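Local coordinates for protein endoribonuclease ToxN (Bacillus thuringiensis, PDB 4ATO) that cleaves RNA within A-rich sequences as the toxin of a type III toxin-antitoxin system and is held in a triangular complex by its antitoxin RNA, ToxI, at residues 11-16 with 92-97; 18-23 with 160-165. All coordinates share one frame; numbering follows the deposited sequence.

Contact 1 of 2, residues 11-16 with 92-97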
loop_
_atom_site.group_PDB
_atom_site.type_symbol
_atom_site.label_atom_id
_atom_site.label_comp_id
_atom_site.label_asym_id
_atom_site.label_seq_id
_atom_site.Cartn_x
_atom_site.Cartn_y
_atom_site.Cartn_z
ATOM N N THR A 11 12.820 32.967 -5.014
ATOM C CA THR A 11 12.832 33.899 -6.135
ATOM C C THR A 11 14.288 34.184 -6.483
ATOM O O THR A 11 15.164 34.119 -5.623
ATOM C CB THR A 11 12.137 35.213 -5.795
ATOM O OG1 THR A 11 12.740 35.772 -4.623
ATOM C CG2 THR A 11 10.650 34.981 -5.542
ATOM N N ILE A 12 14.546 34.486 -7.747
ATOM C CA ILE A 12 15.900 34.764 -8.192
ATOM C C ILE A 12 15.988 36.206 -8.705
ATOM O O ILE A 12 15.055 36.699 -9.340
ATOM C CB ILE A 12 16.362 33.730 -9.251
ATOM C CG1 ILE A 12 16.706 32.400 -8.572
ATOM C CG2 ILE A 12 17.615 34.198 -9.968
ATOM C CD1 ILE A 12 15.551 31.520 -8.267
ATOM N N SER A 13 17.090 36.888 -8.399
ATOM C CA SER A 13 17.222 38.296 -8.754
ATOM C C SER A 13 17.226 38.445 -10.269
ATOM O O SER A 13 17.837 37.644 -10.980
ATOM C CB SER A 13 18.490 38.914 -8.148
ATOM O OG SER A 13 19.653 38.481 -8.833
ATOM N N THR A 14 16.527 39.461 -10.757
ATOM C CA THR A 14 16.389 39.648 -12.192
ATOM C C THR A 14 17.723 40.017 -12.819
ATOM O O THR A 14 17.939 39.790 -14.006
ATOM C CB THR A 14 15.357 40.725 -12.519
ATOM O OG1 THR A 14 15.854 42.001 -12.100
ATOM C CG2 THR A 14 14.067 40.431 -11.793
ATOM N N GLU A 15 18.618 40.580 -12.015
ATOM C CA GLU A 15 19.954 40.902 -12.498
ATOM C C GLU A 15 20.663 39.624 -12.911
ATOM O O GLU A 15 21.219 39.537 -14.006
ATOM C CB GLU A 15 20.779 41.609 -11.421
ATOM C CG GLU A 15 20.681 43.117 -11.430
ATOM C CD GLU A 15 21.931 43.770 -10.861
ATOM O OE1 GLU A 15 22.935 43.051 -10.663
ATOM O OE2 GLU A 15 21.916 44.996 -10.615
ATOM N N TYR A 16 20.641 38.630 -12.028
ATOM C CA TYR A 16 21.330 37.380 -12.313
ATOM C C TYR A 16 20.651 36.615 -13.446
ATOM O O TYR A 16 21.323 35.977 -14.254
ATOM C CB TYR A 16 21.465 36.513 -11.060
ATOM C CG TYR A 16 22.280 35.263 -11.300
ATOM C CD1 TYR A 16 23.670 35.309 -11.340
ATOM C CD2 TYR A 16 21.659 34.038 -11.511
ATOM C CE1 TYR A 16 24.420 34.167 -11.572
ATOM C CE2 TYR A 16 22.398 32.890 -11.738
ATOM C CZ TYR A 16 23.774 32.957 -11.769
ATOM O OH TYR A 16 24.501 31.809 -11.998
ATOM N N GLU A 92 24.149 31.782 -3.920
ATOM C CA GLU A 92 23.224 31.973 -2.800
ATOM C C GLU A 92 22.911 33.432 -2.477
ATOM O O GLU A 92 21.969 33.723 -1.736
ATOM C CB GLU A 92 23.703 31.223 -1.550
ATOM C CG GLU A 92 25.138 31.505 -1.143
ATOM C CD GLU A 92 25.666 30.504 -0.122
ATOM O OE1 GLU A 92 25.055 29.423 0.031
ATOM O OE2 GLU A 92 26.698 30.796 0.523
ATOM N N LYS A 93 23.684 34.350 -3.040
ATOM C CA LYS A 93 23.414 35.767 -2.836
ATOM C C LYS A 93 22.396 36.282 -3.847
ATOM O O LYS A 93 21.783 37.328 -3.644
ATOM C CB LYS A 93 24.702 36.605 -2.878
ATOM C CG LYS A 93 25.863 35.952 -3.620
ATOM C CD LYS A 93 26.688 35.059 -2.695
ATOM C CE LYS A 93 27.341 33.916 -3.454
ATOM N NZ LYS A 93 27.884 32.899 -2.519
ATOM N N GLU A 94 22.203 35.546 -4.935
ATOM C CA GLU A 94 21.253 35.996 -5.948
ATOM C C GLU A 94 19.888 35.313 -5.835
ATOM O O GLU A 94 19.069 35.396 -6.753
ATOM C CB GLU A 94 21.831 35.858 -7.365
ATOM C CG GLU A 94 23.113 36.667 -7.603
ATOM C CD GLU A 94 22.968 38.131 -7.244
ATOM O OE1 GLU A 94 21.920 38.734 -7.573
ATOM O OE2 GLU A 94 23.906 38.683 -6.627
ATOM N N CYS A 95 19.635 34.652 -4.706
ATOM C CA CYS A 95 18.323 34.049 -4.485
ATOM C C CYS A 95 17.791 34.272 -3.070
ATOM O O CYS A 95 18.547 34.283 -2.099
ATOM C CB CYS A 95 18.338 32.559 -4.831
ATOM S SG CYS A 95 19.135 31.518 -3.620
ATOM N N LYS A 96 16.480 34.457 -2.968
ATOM C CA LYS A 96 15.827 34.657 -1.683
ATOM C C LYS A 96 14.826 33.538 -1.400
ATOM O O LYS A 96 14.094 33.104 -2.286
ATOM C CB LYS A 96 15.119 36.009 -1.650
ATOM C CG LYS A 96 14.469 36.316 -0.311
ATOM C CD LYS A 96 15.485 36.249 0.831
ATOM C CE LYS A 96 14.794 36.166 2.184
ATOM N NZ LYS A 96 13.807 37.264 2.359
ATOM N N GLU A 97 14.809 33.067 -0.161
ATOM C CA GLU A 97 13.870 32.040 0.261
ATOM C C GLU A 97 12.467 32.641 0.373
ATOM O O GLU A 97 12.307 33.770 0.822
ATOM C CB GLU A 97 14.334 31.461 1.599
ATOM C CG GLU A 97 13.254 30.803 2.434
ATOM C CD GLU A 97 13.121 29.322 2.158
ATOM O OE1 GLU A 97 12.352 28.962 1.241
ATOM O OE2 GLU A 97 13.782 28.522 2.861
#
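Thr-11 and Lys-96 form an antiparallel hydrogen-bonded pair, with Thr-11 N to Lys-96 O and Lys-96 N to Thr-11 O both 3.0 Å, while Ile-12 and Cys-95 form the following non-hydrogen-bonded pair, their CA atoms 4.5 Å apart. The ladder runs one bond past the strands, since Ser-13 N reaches Glu-94 O at 3.0 Å and an N-H...O angle of 170°. On one face of the sheet Thr-11 and Lys-96 lie side by side, OG1 of the first 3.8 Å from CB of the second; on the other, Ile-12 CG1 packs on Cys-95 CB. Glu-94 bends at chi2 (-53°), which folds its carboxylate back to Ser-13. There Glu-94 OE1 accepts from Ser-13 OG at 2.6 Å through its anti lone pair, and OE2 is bound by Tyr-169 OH of helix 159-169, so both oxygens are held. Glu-94 CB and CG rest obliquely against Tyr-16, CB lying 3.8 Å from Tyr-16 CB, while Tyr-16 OH bonds to Pro-89 O. Ser-13 OG also accepts a weak bond from Tyr-16 N, making Ser-13 the N-cap where strand 9-12, paired with the outermost strand 95-97, passes into helix 14-23.

Contact 2 of 2, residues 18-23 with 160-165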
loop_
_atom_site.group_PDB
_atom_site.type_symbol
_atom_site.label_atom_id
_atom_site.label_comp_id
_atom_site.label_asym_id
_atom_site.label_seq_id
_atom_site.Cartn_x
_atom_site.Cartn_y
_atom_site.Cartn_z
ATOM N N ASP A 18 18.955 37.935 -16.038
ATOM C CA ASP A 18 19.322 38.635 -17.269
ATOM C C ASP A 18 20.773 38.353 -17.633
ATOM O O ASP A 18 21.126 38.235 -18.804
ATOM C CB ASP A 18 19.110 40.141 -17.119
ATOM C CG ASP A 18 17.639 40.514 -17.026
ATOM O OD1 ASP A 18 16.782 39.663 -17.370
ATOM O OD2 ASP A 18 17.344 41.657 -16.616
ATOM N N TYR A 19 21.608 38.244 -16.611
ATOM C CA TYR A 19 23.011 37.938 -16.808
ATOM C C TYR A 19 23.146 36.534 -17.381
ATOM O O TYR A 19 23.960 36.304 -18.269
ATOM C CB TYR A 19 23.756 38.069 -15.487
ATOM C CG TYR A 19 25.116 37.422 -15.449
ATOM C CD1 TYR A 19 26.233 38.081 -15.937
ATOM C CD2 TYR A 19 25.289 36.163 -14.887
ATOM C CE1 TYR A 19 27.481 37.497 -15.888
ATOM C CE2 TYR A 19 26.527 35.574 -14.830
ATOM C CZ TYR A 19 27.623 36.242 -15.331
ATOM O OH TYR A 19 28.867 35.648 -15.273
ATOM N N LEU A 20 22.334 35.595 -16.893
ATOM C CA LEU A 20 22.371 34.245 -17.447
ATOM C C LEU A 20 21.832 34.202 -18.884
ATOM O O LEU A 20 22.436 33.580 -19.757
ATOM C CB LEU A 20 21.628 33.240 -16.562
ATOM C CG LEU A 20 22.294 32.720 -15.284
ATOM C CD1 LEU A 20 21.507 31.516 -14.758
ATOM C CD2 LEU A 20 23.756 32.346 -15.479
ATOM N N ARG A 21 20.718 34.882 -19.141
ATOM C CA ARG A 21 20.100 34.806 -20.469
ATOM C C ARG A 21 21.004 35.360 -21.580
ATOM O O ARG A 21 20.786 35.089 -22.764
ATOM C CB ARG A 21 18.707 35.449 -20.489
ATOM C CG ARG A 21 17.887 35.109 -21.745
ATOM C CD ARG A 21 16.376 35.236 -21.535
ATOM N NE ARG A 21 16.043 36.463 -20.826
ATOM C CZ ARG A 21 15.633 36.503 -19.564
ATOM N NH1 ARG A 21 15.486 35.377 -18.883
ATOM N NH2 ARG A 21 15.363 37.666 -18.987
ATOM N N GLU A 22 22.027 36.119 -21.189
ATOM C CA GLU A 22 23.080 36.520 -22.117
ATOM C C GLU A 22 23.740 35.284 -22.736
ATOM O O GLU A 22 24.008 35.248 -23.937
ATOM C CB GLU A 22 24.143 37.360 -21.405
ATOM C CG GLU A 22 23.637 38.667 -20.817
ATOM C CD GLU A 22 24.709 39.411 -20.028
ATOM O OE1 GLU A 22 25.777 38.817 -19.758
ATOM O OE2 GLU A 22 24.482 40.589 -19.679
ATOM N N ALA A 23 23.987 34.270 -21.910
ATOM C CA ALA A 23 24.680 33.067 -22.362
ATOM C C ALA A 23 23.738 32.029 -22.974
ATOM O O ALA A 23 24.152 31.232 -23.815
ATOM C CB ALA A 23 25.475 32.450 -21.218
ATOM N N PRO A 160 26.114 23.454 -18.918
ATOM C CA PRO A 160 27.536 23.742 -18.689
ATOM C C PRO A 160 27.883 25.212 -18.878
ATOM O O PRO A 160 28.683 25.756 -18.115
ATOM C CB PRO A 160 28.234 22.897 -19.757
ATOM C CG PRO A 160 27.326 21.748 -19.959
ATOM C CD PRO A 160 25.947 22.351 -19.884
ATOM N N LYS A 161 27.292 25.842 -19.885
ATOM C CA LYS A 161 27.548 27.255 -20.117
ATOM C C LYS A 161 27.088 28.087 -18.917
ATOM O O LYS A 161 27.813 28.970 -18.459
ATOM C CB LYS A 161 26.883 27.726 -21.413
ATOM C CG LYS A 161 27.446 29.032 -21.954
ATOM C CD LYS A 161 26.958 29.320 -23.372
ATOM C CE LYS A 161 27.608 30.581 -23.943
ATOM N NZ LYS A 161 27.063 30.954 -25.282
ATOM N N LEU A 162 25.900 27.787 -18.393
ATOM C CA LEU A 162 25.384 28.504 -17.229
ATOM C C LEU A 162 26.241 28.273 -15.979
ATOM O O LEU A 162 26.356 29.158 -15.132
ATOM C CB LEU A 162 23.924 28.125 -16.941
ATOM C CG LEU A 162 22.865 28.462 -18.003
ATOM C CD1 LEU A 162 21.452 28.214 -17.464
ATOM C CD2 LEU A 162 23.020 29.891 -18.509
ATOM N N GLU A 163 26.839 27.088 -15.859
ATOM C CA GLU A 163 27.711 26.804 -14.718
ATOM C C GLU A 163 28.974 27.661 -14.764
ATOM O O GLU A 163 29.452 28.137 -13.726
ATOM C CB GLU A 163 28.073 25.313 -14.642
ATOM C CG GLU A 163 26.971 24.459 -14.043
ATOM C CD GLU A 163 27.247 22.976 -14.154
ATOM O OE1 GLU A 163 28.438 22.600 -14.200
ATOM O OE2 GLU A 163 26.274 22.187 -14.200
ATOM N N GLU A 164 29.512 27.843 -15.966
ATOM C CA GLU A 164 30.641 28.745 -16.168
ATOM C C GLU A 164 30.267 30.156 -15.746
ATOM O O GLU A 164 31.033 30.829 -15.071
ATOM C CB GLU A 164 31.064 28.772 -17.633
ATOM C CG GLU A 164 31.931 27.618 -18.074
ATOM C CD GLU A 164 32.578 27.885 -19.419
ATOM O OE1 GLU A 164 32.534 29.051 -19.877
ATOM O OE2 GLU A 164 33.123 26.934 -20.018
ATOM N N LYS A 165 29.088 30.605 -16.165
ATOM C CA LYS A 165 28.615 31.929 -15.804
ATOM C C LYS A 165 28.484 32.066 -14.293
ATOM O O LYS A 165 28.808 33.112 -13.726
ATOM C CB LYS A 165 27.289 32.233 -16.489
ATOM C CG LYS A 165 27.441 32.570 -17.956
ATOM C CD LYS A 165 26.878 33.950 -18.250
ATOM C CE LYS A 165 27.939 34.888 -18.793
ATOM N NZ LYS A 165 27.328 36.145 -19.334
#
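Lys-165 enters helix 18-23 as a knob into a hole, its side chain lying among Tyr-19, Leu-20, Glu-22 and Ala-23. At the base, CB of Lys-165 meets Leu-20 CD2 at 3.7 Å, and the Leu-20 side chain runs past it in the opposite direction. CG touches the methyl of Ala-23. Turns at chi2 (-122°) and chi3, both away from staggered values, carry the chain over the Tyr-19 ring. Lys-165 CD then sits between two surfaces: Ala-23 CB lies 3.6 Å from it, and it makes a CH-pi contact over one ring face of Tyr-19. CE continues beside CZ and OH of that ring. At the tip, Lys-165 NZ stands 4.1 Å from the Tyr-19 ring centroid, 27° off the normal, in a cation-pi contact, and forms a salt bridge to Glu-22 OE1 at 3.1 Å; ring and carboxylate would both favour the charged ammonium.

The axes of segments 18-23 and 160-165 approach to 9.5 Å at 135° between their N-to-C directions, an oblique helix-helix crossing that joins helix 14-23 to helix 159-169. Lys-165 grips this crossing at its backbone too, because Tyr-19 OH donates to Lys-165 O at 3.0 Å, with the acceptor in the plane of the ring at its edge. Deeper in, Leu-20 CD2 meets Leu-162 CD2 at 4.0 Å, the two side chains crossing at about a right angle, and both leucines also touch Ile-88 of strand 78-89. Near Ala-23, the extended chain of Lys-161 passes along the alanine methyl to give a weak hydrogen bond from NZ to Ala-23 O.

Overall arrangement
Helix 14-23 serves both contacts, whose centres lie 14 Å apart: contact 1 ties its N-cap to Glu-94, just before strand 95-97, and contact 2 packs its later turns on helix 159-169. Both are partly buried. Contact 1 is chiefly a backbone ladder at an outermost strand of the sheet, with the buried Tyr-16 packed against Glu-94; contact 2 buries more surface, 425 against 298 Å², and relies on side chains, from leucines on the strand 78-89 side to Lys-161 and Glu-22 on the exposed side, with Lys-165 between. Tyr-16 also touches Cys-166, so both contacts reach helix 159-169. Bound RNA comes close to each, packing on Glu-97 in contact 1.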